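Local coordinates for protein putative thioesterase (PDB 3CJY) that probably hydrolyses acyl-CoA thioesters, as a putative thioesterase with two hotdog domains in one chain, and binds calcium, at residues F36-L45 against A178-F187; V56-F66 against N203-I211. All coordinates share one frame; numbering follows the deposited sequence.

From the N terminus the chain first lays down residues 36-45, at the start of helix 37-52, and then residues 56-66 on the strand that follows; both belong to the N-terminal hotdog domain. After a long run of strands it reaches 178-187, which closes contact 1 over 132 intervening residues, and then 203-211, which closes contact 2 over 136. The two loops cross, their segments alternating along the chain. Contact 1 packs the helices of the two domains together, while contact 2 joins their edge strands. With centres about 8 Å apart, the contacts meet where Gly37 CA lies 3.5 Å from Phe63 CZ and where Asp186 neighbours Asn207.

Contact 1: residues F36-L45 against A178-F187; sequences FGGASMALAL and AASLAMFADF
Asp186 OD2 accepts a weak, bent hydrogen bond from Gly38 N, 2.9 Å long with an angle of 124° at the hydrogen, while OD1 on the other branch is bonded by Gln253 and by Asn207. The carboxylate is thus held from both its oxygens at the first turn of helix 37-52. Phe36, the N-cap residue, lies beside it: with CG anti to the backbone N (chi1 179°), the ring folds back so that Gly38 N sits 3.7 Å above the plane, over its centre. The rim of the ring reaches the second helix, where Phe36 CZ is 3.3 Å from Met183 O, near the ring plane.

The helix axes approach to 7.3 Å at 152°, close to antiparallel, and small residues permit this: Gly38 CA and Met183 CA are only 4.0 Å apart, and a CB on Gly38 would come about 2.9 Å from Met183 CA. Further along, Ala182 enters as a knob among Gly38, Met41, Ala42 and Leu45, its CB 3.6 Å from Ala42 N. Met183, built as selenomethionine, runs alongside, with CG 3.5 Å from Gly38 O, and a bend at its last torsion carries CE back to the methyl of Ala42.

Two helices from different hotdog domains therefore meet through an apolar glycine-alanine seam that ends in one buried acid. An aspartate next to a glutamine recalls the active site of type II acyl-CoA thioesterases, so a similar role for Asp186 is possible but not established.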
loop_
_atom_site.group_PDB
_atom_site.type_symbol
_atom_site.label_atom_id
_atom_site.label_comp_id
_atom_site.label_asym_id
_atom_site.label_seq_id
_atom_site.Cartn_x
_atom_site.Cartn_y
_atom_site.Cartn_z
ATOM N N PHE A 36 1.119 2.705 -19.184
ATOM C CA PHE A 36 1.440 1.707 -18.170
ATOM C C PHE A 36 1.277 2.306 -16.767
ATOM O O PHE A 36 1.784 3.374 -16.471
ATOM C CB PHE A 36 2.885 1.205 -18.431
ATOM C CG PHE A 36 3.389 0.179 -17.466
ATOM C CD1 PHE A 36 2.606 -0.869 -17.047
ATOM C CD2 PHE A 36 4.708 0.257 -17.042
ATOM C CE1 PHE A 36 3.119 -1.836 -16.172
ATOM C CE2 PHE A 36 5.227 -0.685 -16.158
ATOM C CZ PHE A 36 4.426 -1.736 -15.754
ATOM N N GLY A 37 0.556 1.581 -15.914
ATOM C CA GLY A 37 0.303 2.043 -14.551
ATOM C C GLY A 37 1.581 2.359 -13.804
ATOM O O GLY A 37 1.671 3.388 -13.135
ATOM N N GLY A 38 2.561 1.453 -13.924
ATOM C CA GLY A 38 3.841 1.639 -13.275
ATOM C C GLY A 38 4.557 2.883 -13.729
ATOM O O GLY A 38 5.300 3.525 -12.963
ATOM N N ALA A 39 4.348 3.221 -14.996
ATOM C CA ALA A 39 4.959 4.452 -15.561
ATOM C C ALA A 39 4.258 5.656 -14.953
ATOM O O ALA A 39 4.862 6.654 -14.690
ATOM C CB ALA A 39 4.844 4.501 -17.085
ATOM N N SER A 40 2.969 5.537 -14.731
ATOM C CA SER A 40 2.215 6.614 -14.080
ATOM C C SER A 40 2.807 6.863 -12.685
ATOM O O SER A 40 3.035 8.018 -12.297
ATOM C CB SER A 40 0.732 6.277 -13.980
ATOM O OG SER A 40 0.156 6.352 -15.283
HETATM N N MSE A 41 2.991 5.777 -11.952
HETATM C CA MSE A 41 3.584 5.870 -10.623
HETATM C C MSE A 41 4.988 6.471 -10.708
HETATM O O MSE A 41 5.312 7.444 -9.991
HETATM C CB MSE A 41 3.616 4.544 -9.877
HETATM C CG MSE A 41 4.446 4.699 -8.622
HETATM SE SE MSE A 41 3.611 5.844 -7.223
HETATM C CE MSE A 41 2.439 4.470 -6.541
ATOM N N ALA A 42 5.803 5.971 -11.623
ATOM C CA ALA A 42 7.166 6.477 -11.826
ATOM C C ALA A 42 7.190 7.980 -12.043
ATOM O O ALA A 42 7.999 8.705 -11.473
ATOM C CB ALA A 42 7.834 5.766 -12.989
ATOM N N LEU A 43 6.280 8.450 -12.899
ATOM C CA LEU A 43 6.174 9.863 -13.267
ATOM C C LEU A 43 5.727 10.690 -12.084
ATOM O O LEU A 43 6.227 11.777 -11.833
ATOM C CB LEU A 43 5.224 10.021 -14.466
ATOM C CG LEU A 43 5.771 9.663 -15.856
ATOM C CD1 LEU A 43 4.688 9.293 -16.885
ATOM C CD2 LEU A 43 6.656 10.810 -16.385
ATOM N N ALA A 44 4.791 10.148 -11.335
ATOM C CA ALA A 44 4.281 10.880 -10.161
ATOM C C ALA A 44 5.421 11.046 -9.147
ATOM O O ALA A 44 5.644 12.144 -8.561
ATOM C CB ALA A 44 3.087 10.139 -9.570
ATOM N N LEU A 45 6.176 9.970 -8.942
ATOM C CA LEU A 45 7.266 10.026 -7.996
ATOM C C LEU A 45 8.403 10.906 -8.458
ATOM O O LEU A 45 9.065 11.561 -7.655
ATOM C CB LEU A 45 7.808 8.641 -7.715
ATOM C CG LEU A 45 6.866 7.585 -7.128
ATOM C CD1 LEU A 45 7.631 6.252 -7.035
ATOM C CD2 LEU A 45 6.335 8.041 -5.776
ATOM N N ALA A 178 14.091 4.967 -8.517
ATOM C CA ALA A 178 12.698 4.975 -8.069
ATOM C C ALA A 178 11.724 4.712 -9.247
ATOM O O ALA A 178 10.756 3.926 -9.114
ATOM C CB ALA A 178 12.393 6.253 -7.372
ATOM N N ALA A 179 12.055 5.303 -10.393
ATOM C CA ALA A 179 11.232 5.168 -11.615
ATOM C C ALA A 179 11.201 3.708 -12.060
ATOM O O ALA A 179 10.121 3.113 -12.272
ATOM C CB ALA A 179 11.730 6.049 -12.724
ATOM N N SER A 180 12.372 3.103 -12.135
ATOM C CA SER A 180 12.477 1.704 -12.537
ATOM C C SER A 180 11.732 0.794 -11.580
ATOM O O SER A 180 11.044 -0.103 -11.987
ATOM C CB SER A 180 13.947 1.237 -12.656
ATOM O OG SER A 180 14.570 1.907 -13.744
ATOM N N LEU A 181 11.906 1.023 -10.284
ATOM C CA LEU A 181 11.236 0.198 -9.254
ATOM C C LEU A 181 9.675 0.339 -9.338
ATOM O O LEU A 181 8.941 -0.630 -9.275
ATOM C CB LEU A 181 11.795 0.568 -7.872
ATOM C CG LEU A 181 13.281 0.233 -7.640
ATOM C CD1 LEU A 181 13.788 0.888 -6.367
ATOM C CD2 LEU A 181 13.502 -1.302 -7.670
ATOM N N ALA A 182 9.201 1.570 -9.559
ATOM C CA ALA A 182 7.782 1.805 -9.683
ATOM C C ALA A 182 7.253 1.003 -10.880
ATOM O O ALA A 182 6.189 0.429 -10.835
ATOM C CB ALA A 182 7.478 3.310 -9.862
HETATM N N MSE A 183 8.021 0.975 -11.962
HETATM C CA MSE A 183 7.573 0.289 -13.172
HETATM C C MSE A 183 7.543 -1.235 -12.918
HETATM O O MSE A 183 6.588 -1.918 -13.265
HETATM C CB MSE A 183 8.428 0.724 -14.365
HETATM C CG MSE A 183 7.889 2.051 -14.887
HETATM SE SE MSE A 183 8.881 2.844 -16.379
HETATM C CE MSE A 183 10.191 3.432 -15.423
ATOM N N PHE A 184 8.605 -1.770 -12.311
ATOM C CA PHE A 184 8.681 -3.199 -12.062
ATOM C C PHE A 184 7.651 -3.700 -11.045
ATOM O O PHE A 184 7.196 -4.858 -11.089
ATOM C CB PHE A 184 10.096 -3.603 -11.625
ATOM C CG PHE A 184 11.134 -3.506 -12.725
ATOM C CD1 PHE A 184 10.764 -3.529 -14.070
ATOM C CD2 PHE A 184 12.485 -3.565 -12.414
ATOM C CE1 PHE A 184 11.754 -3.582 -15.084
ATOM C CE2 PHE A 184 13.470 -3.565 -13.425
ATOM C CZ PHE A 184 13.076 -3.546 -14.755
ATOM N N ALA A 185 7.293 -2.821 -10.099
ATOM C CA ALA A 185 6.268 -3.110 -9.099
ATOM C C ALA A 185 4.913 -3.375 -9.776
ATOM O O ALA A 185 4.102 -4.134 -9.287
ATOM C CB ALA A 185 6.107 -1.924 -8.060
ATOM N N ASP A 186 4.682 -2.720 -10.918
ATOM C CA ASP A 186 3.408 -2.878 -11.644
ATOM C C ASP A 186 3.374 -4.060 -12.619
ATOM O O ASP A 186 2.581 -4.087 -13.570
ATOM C CB ASP A 186 3.008 -1.586 -12.311
ATOM C CG ASP A 186 1.517 -1.556 -12.720
ATOM O OD1 ASP A 186 0.668 -2.021 -11.948
ATOM O OD2 ASP A 186 1.209 -1.068 -13.830
ATOM N N PHE A 187 4.189 -5.068 -12.335
ATOM C CA PHE A 187 4.103 -6.343 -13.019
ATOM C C PHE A 187 3.108 -7.312 -12.310
ATOM O O PHE A 187 2.867 -8.426 -12.747
ATOM C CB PHE A 187 5.481 -6.985 -13.150
ATOM C CG PHE A 187 6.246 -6.554 -14.370
ATOM C CD1 PHE A 187 6.582 -5.221 -14.565
ATOM C CD2 PHE A 187 6.662 -7.508 -15.305
ATOM C CE1 PHE A 187 7.267 -4.810 -15.671
ATOM C CE2 PHE A 187 7.386 -7.111 -16.425
ATOM C CZ PHE A 187 7.696 -5.755 -16.594
#

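Contact 2: residues V56-F66 against N203-I211; sequences VVQGSLQFVSF and NSLDNSLRI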
loop_
_atom_site.group_PDB
_atom_site.type_symbol
_atom_site.label_atom_id
_atom_site.label_comp_id
_atom_site.label_asym_id
_atom_site.label_seq_id
_atom_site.Cartn_x
_atom_site.Cartn_y
_atom_site.Cartn_z
ATOM N N VAL A 56 12.034 9.981 -2.701
ATOM C CA VAL A 56 10.787 9.395 -2.276
ATOM C C VAL A 56 11.009 8.284 -1.292
ATOM O O VAL A 56 11.937 7.511 -1.424
ATOM C CB VAL A 56 10.016 8.818 -3.505
ATOM C CG1 VAL A 56 8.869 7.900 -3.080
ATOM C CG2 VAL A 56 9.512 9.971 -4.410
ATOM N N VAL A 57 10.152 8.252 -0.279
ATOM C CA VAL A 57 10.088 7.166 0.705
ATOM C C VAL A 57 8.951 6.239 0.329
ATOM O O VAL A 57 9.081 5.029 0.321
ATOM C CB VAL A 57 9.911 7.714 2.152
ATOM C CG1 VAL A 57 9.504 6.649 3.157
ATOM C CG2 VAL A 57 11.107 8.530 2.577
ATOM N N GLN A 58 7.795 6.806 -0.004
ATOM C CA GLN A 58 6.667 5.960 -0.403
ATOM C C GLN A 58 5.670 6.743 -1.159
ATOM O O GLN A 58 5.582 7.944 -1.019
ATOM C CB GLN A 58 5.982 5.293 0.821
ATOM C CG GLN A 58 5.271 6.187 1.821
ATOM C CD GLN A 58 3.897 6.629 1.424
ATOM O OE1 GLN A 58 3.175 5.923 0.710
ATOM N NE2 GLN A 58 3.508 7.817 1.903
ATOM N N GLY A 59 4.876 6.062 -1.955
ATOM C CA GLY A 59 3.782 6.750 -2.649
ATOM C C GLY A 59 2.619 5.809 -2.932
ATOM O O GLY A 59 2.781 4.596 -3.037
ATOM N N SER A 60 1.429 6.385 -2.969
ATOM C CA SER A 60 0.239 5.634 -3.362
ATOM C C SER A 60 -0.465 6.423 -4.418
ATOM O O SER A 60 -0.550 7.646 -4.326
ATOM C CB SER A 60 -0.711 5.367 -2.186
ATOM O OG SER A 60 -0.069 4.563 -1.187
ATOM N N LEU A 61 -0.965 5.721 -5.430
ATOM C CA LEU A 61 -1.653 6.388 -6.550
ATOM C C LEU A 61 -2.919 5.615 -6.874
ATOM O O LEU A 61 -2.884 4.382 -6.937
ATOM C CB LEU A 61 -0.692 6.434 -7.733
ATOM C CG LEU A 61 -1.036 7.057 -9.095
ATOM C CD1 LEU A 61 0.231 7.429 -9.815
ATOM C CD2 LEU A 61 -1.873 6.089 -9.935
ATOM N N GLN A 62 -4.014 6.358 -7.032
ATOM C CA GLN A 62 -5.335 5.801 -7.362
ATOM C C GLN A 62 -5.633 6.092 -8.802
ATOM O O GLN A 62 -5.481 7.222 -9.234
ATOM C CB GLN A 62 -6.446 6.447 -6.506
ATOM C CG GLN A 62 -6.071 6.570 -5.053
ATOM C CD GLN A 62 -5.845 5.204 -4.382
ATOM O OE1 GLN A 62 -6.693 4.300 -4.501
ATOM N NE2 GLN A 62 -4.707 5.057 -3.652
ATOM N N PHE A 63 -5.990 5.066 -9.570
ATOM C CA PHE A 63 -6.306 5.248 -10.990
ATOM C C PHE A 63 -7.785 5.553 -11.143
ATOM O O PHE A 63 -8.640 4.758 -10.722
ATOM C CB PHE A 63 -5.961 4.011 -11.825
ATOM C CG PHE A 63 -4.487 3.670 -11.851
ATOM C CD1 PHE A 63 -3.599 4.483 -12.550
ATOM C CD2 PHE A 63 -4.009 2.561 -11.198
ATOM C CE1 PHE A 63 -2.259 4.197 -12.587
ATOM C CE2 PHE A 63 -2.666 2.262 -11.232
ATOM C CZ PHE A 63 -1.795 3.075 -11.917
ATOM N N VAL A 64 -8.075 6.678 -11.779
ATOM C CA VAL A 64 -9.429 7.165 -11.953
ATOM C C VAL A 64 -9.934 6.869 -13.339
ATOM O O VAL A 64 -11.077 6.475 -13.527
ATOM C CB VAL A 64 -9.494 8.670 -11.657
ATOM C CG1 VAL A 64 -10.927 9.220 -11.887
ATOM C CG2 VAL A 64 -8.994 8.978 -10.216
ATOM N N SER A 65 -9.045 7.049 -14.309
ATOM C CA SER A 65 -9.361 6.835 -15.723
ATOM C C SER A 65 -8.109 6.502 -16.520
ATOM O O SER A 65 -6.986 6.702 -16.060
ATOM C CB SER A 65 -10.024 8.074 -16.312
ATOM O OG SER A 65 -10.372 7.873 -17.668
ATOM N N PHE A 66 -8.327 6.036 -17.744
ATOM C CA PHE A 66 -7.245 5.611 -18.638
ATOM C C PHE A 66 -6.627 6.765 -19.394
ATOM O O PHE A 66 -7.286 7.754 -19.718
ATOM C CB PHE A 66 -7.720 4.554 -19.675
ATOM C CG PHE A 66 -7.818 3.156 -19.137
ATOM C CD1 PHE A 66 -6.688 2.351 -19.037
ATOM C CD2 PHE A 66 -9.045 2.615 -18.772
ATOM C CE1 PHE A 66 -6.762 1.038 -18.548
ATOM C CE2 PHE A 66 -9.129 1.296 -18.271
ATOM C CZ PHE A 66 -7.978 0.508 -18.173
ATOM N N ASN A 203 -7.374 -5.308 -14.183
ATOM C CA ASN A 203 -6.844 -3.965 -14.261
ATOM C C ASN A 203 -6.609 -3.418 -12.871
ATOM O O ASN A 203 -7.424 -3.597 -11.957
ATOM C CB ASN A 203 -7.807 -3.065 -14.977
ATOM C CG ASN A 203 -7.977 -3.448 -16.424
ATOM O OD1 ASN A 203 -6.998 -3.726 -17.135
ATOM N ND2 ASN A 203 -9.207 -3.493 -16.863
ATOM N N SER A 204 -5.509 -2.717 -12.727
ATOM C CA SER A 204 -5.169 -2.113 -11.430
ATOM C C SER A 204 -6.111 -1.000 -11.033
ATOM O O SER A 204 -6.474 -0.123 -11.836
ATOM C CB SER A 204 -3.764 -1.508 -11.486
ATOM O OG SER A 204 -2.870 -2.400 -12.116
ATOM N N LEU A 205 -6.449 -0.978 -9.755
ATOM C CA LEU A 205 -7.234 0.097 -9.176
ATOM C C LEU A 205 -6.323 1.207 -8.634
ATOM O O LEU A 205 -6.677 2.363 -8.503
ATOM C CB LEU A 205 -8.080 -0.413 -7.990
ATOM C CG LEU A 205 -9.153 -1.411 -8.333
ATOM C CD1 LEU A 205 -9.922 -1.656 -7.042
ATOM C CD2 LEU A 205 -10.048 -0.828 -9.370
ATOM N N ASP A 206 -5.127 0.790 -8.309
ATOM C CA ASP A 206 -4.121 1.643 -7.674
ATOM C C ASP A 206 -2.739 1.003 -7.789
ATOM O O ASP A 206 -2.583 -0.104 -8.300
ATOM C CB ASP A 206 -4.427 1.827 -6.204
ATOM C CG ASP A 206 -4.132 0.549 -5.366
ATOM O OD1 ASP A 206 -4.730 -0.486 -5.671
ATOM O OD2 ASP A 206 -3.295 0.612 -4.415
ATOM N N ASN A 207 -1.747 1.782 -7.359
ATOM C CA ASN A 207 -0.352 1.363 -7.219
ATOM C C ASN A 207 0.171 1.975 -5.898
ATOM O O ASN A 207 -0.087 3.141 -5.580
ATOM C CB ASN A 207 0.595 1.868 -8.325
ATOM C CG ASN A 207 0.750 0.922 -9.539
ATOM O OD1 ASN A 207 1.701 1.087 -10.335
ATOM N ND2 ASN A 207 -0.167 -0.030 -9.709
ATOM N N SER A 208 0.902 1.159 -5.153
ATOM C CA SER A 208 1.591 1.593 -3.929
ATOM C C SER A 208 3.025 1.141 -4.058
ATOM O O SER A 208 3.291 0.028 -4.515
ATOM C CB SER A 208 0.968 0.964 -2.690
ATOM O OG SER A 208 1.606 1.395 -1.483
ATOM N N LEU A 209 3.946 2.011 -3.645
ATOM C CA LEU A 209 5.423 1.710 -3.664
ATOM C C LEU A 209 6.097 2.246 -2.393
ATOM O O LEU A 209 5.847 3.399 -1.989
ATOM C CB LEU A 209 6.103 2.320 -4.894
ATOM C CG LEU A 209 7.508 1.841 -5.210
ATOM C CD1 LEU A 209 7.490 0.397 -5.723
ATOM C CD2 LEU A 209 8.233 2.783 -6.183
ATOM N N ARG A 210 6.931 1.404 -1.780
ATOM C CA ARG A 210 7.712 1.804 -0.610
ATOM C C ARG A 210 9.177 1.520 -0.935
ATOM O O ARG A 210 9.572 0.370 -1.085
ATOM C CB ARG A 210 7.256 1.023 0.636
ATOM C CG ARG A 210 5.808 1.197 0.878
ATOM C CD ARG A 210 5.288 0.515 2.134
ATOM N NE ARG A 210 3.852 0.564 2.073
ATOM C CZ ARG A 210 3.150 1.658 2.330
ATOM N NH1 ARG A 210 3.782 2.741 2.790
ATOM N NH2 ARG A 210 1.821 1.647 2.192
ATOM N N ILE A 211 9.984 2.577 -1.012
ATOM C CA ILE A 211 11.369 2.411 -1.428
ATOM C C ILE A 211 12.314 2.450 -0.250
ATOM O O ILE A 211 12.251 3.391 0.554
ATOM C CB ILE A 211 11.783 3.530 -2.398
ATOM C CG1 ILE A 211 10.870 3.483 -3.633
ATOM C CG2 ILE A 211 13.293 3.414 -2.773
ATOM C CD1 ILE A 211 11.093 4.656 -4.585
HETATM O O HOH W 1 2.856 3.533 -0.316
HETATM O O HOH W 2 -3.620 2.602 -3.024
#
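Phe63 reaches from the end of strand 58-63 over the start of strand 206-211. Its CB lies 3.8 Å from Leu205 O, and CG stands anti to the carbonyl carbon (chi1 -64°), a torsion that swings the ring toward the partner strand. CD2 is then 3.6 Å from Asp206 N, near the ring plane. One atom further out, CE2 is 3.7 Å from Asn207 ND2, which comes in at the edge of the ring, and CZ at the tip lies 4.1 Å from Asn207 CG. Ring and amide planes stand 79° apart, while Leu61 CD2 sits over one ring face, offset toward the rim.

The amide is fixed by its own ND2, which donates to Asp206 O over 2.8 Å at 161° and also donates to Asp186 OD1. Replacing Asn207 by an alanine would probably leave Asp186 OD1 with one donor fewer and open a gap at the edge of the Phe63 ring.

Six backbone hydrogen bonds join the antiparallel strands. The tightest, Leu61 N to Asn207 O, measures 2.7 Å, and the series ends with Phe63 N to Leu205 O at 3.0 Å, where the donor stands above the carbonyl plane. The second subunit packs on the face carrying Gln62 and Asp206. There Asp206 OD1 takes the backbone N of Ser254 in its own chain, while OD2 makes a salt bridge to Arg210 of the second subunit, a pairing that the two chains reciprocate.

On the other face Leu61 rests on Met41 of helix 37-52, and Leu209 on both helix 37-52 and helix 178-185. Strand 98-107 flanks the first strand and strand 247-256 the second, which makes this pairing the seam between the sheets of the two hotdog domains.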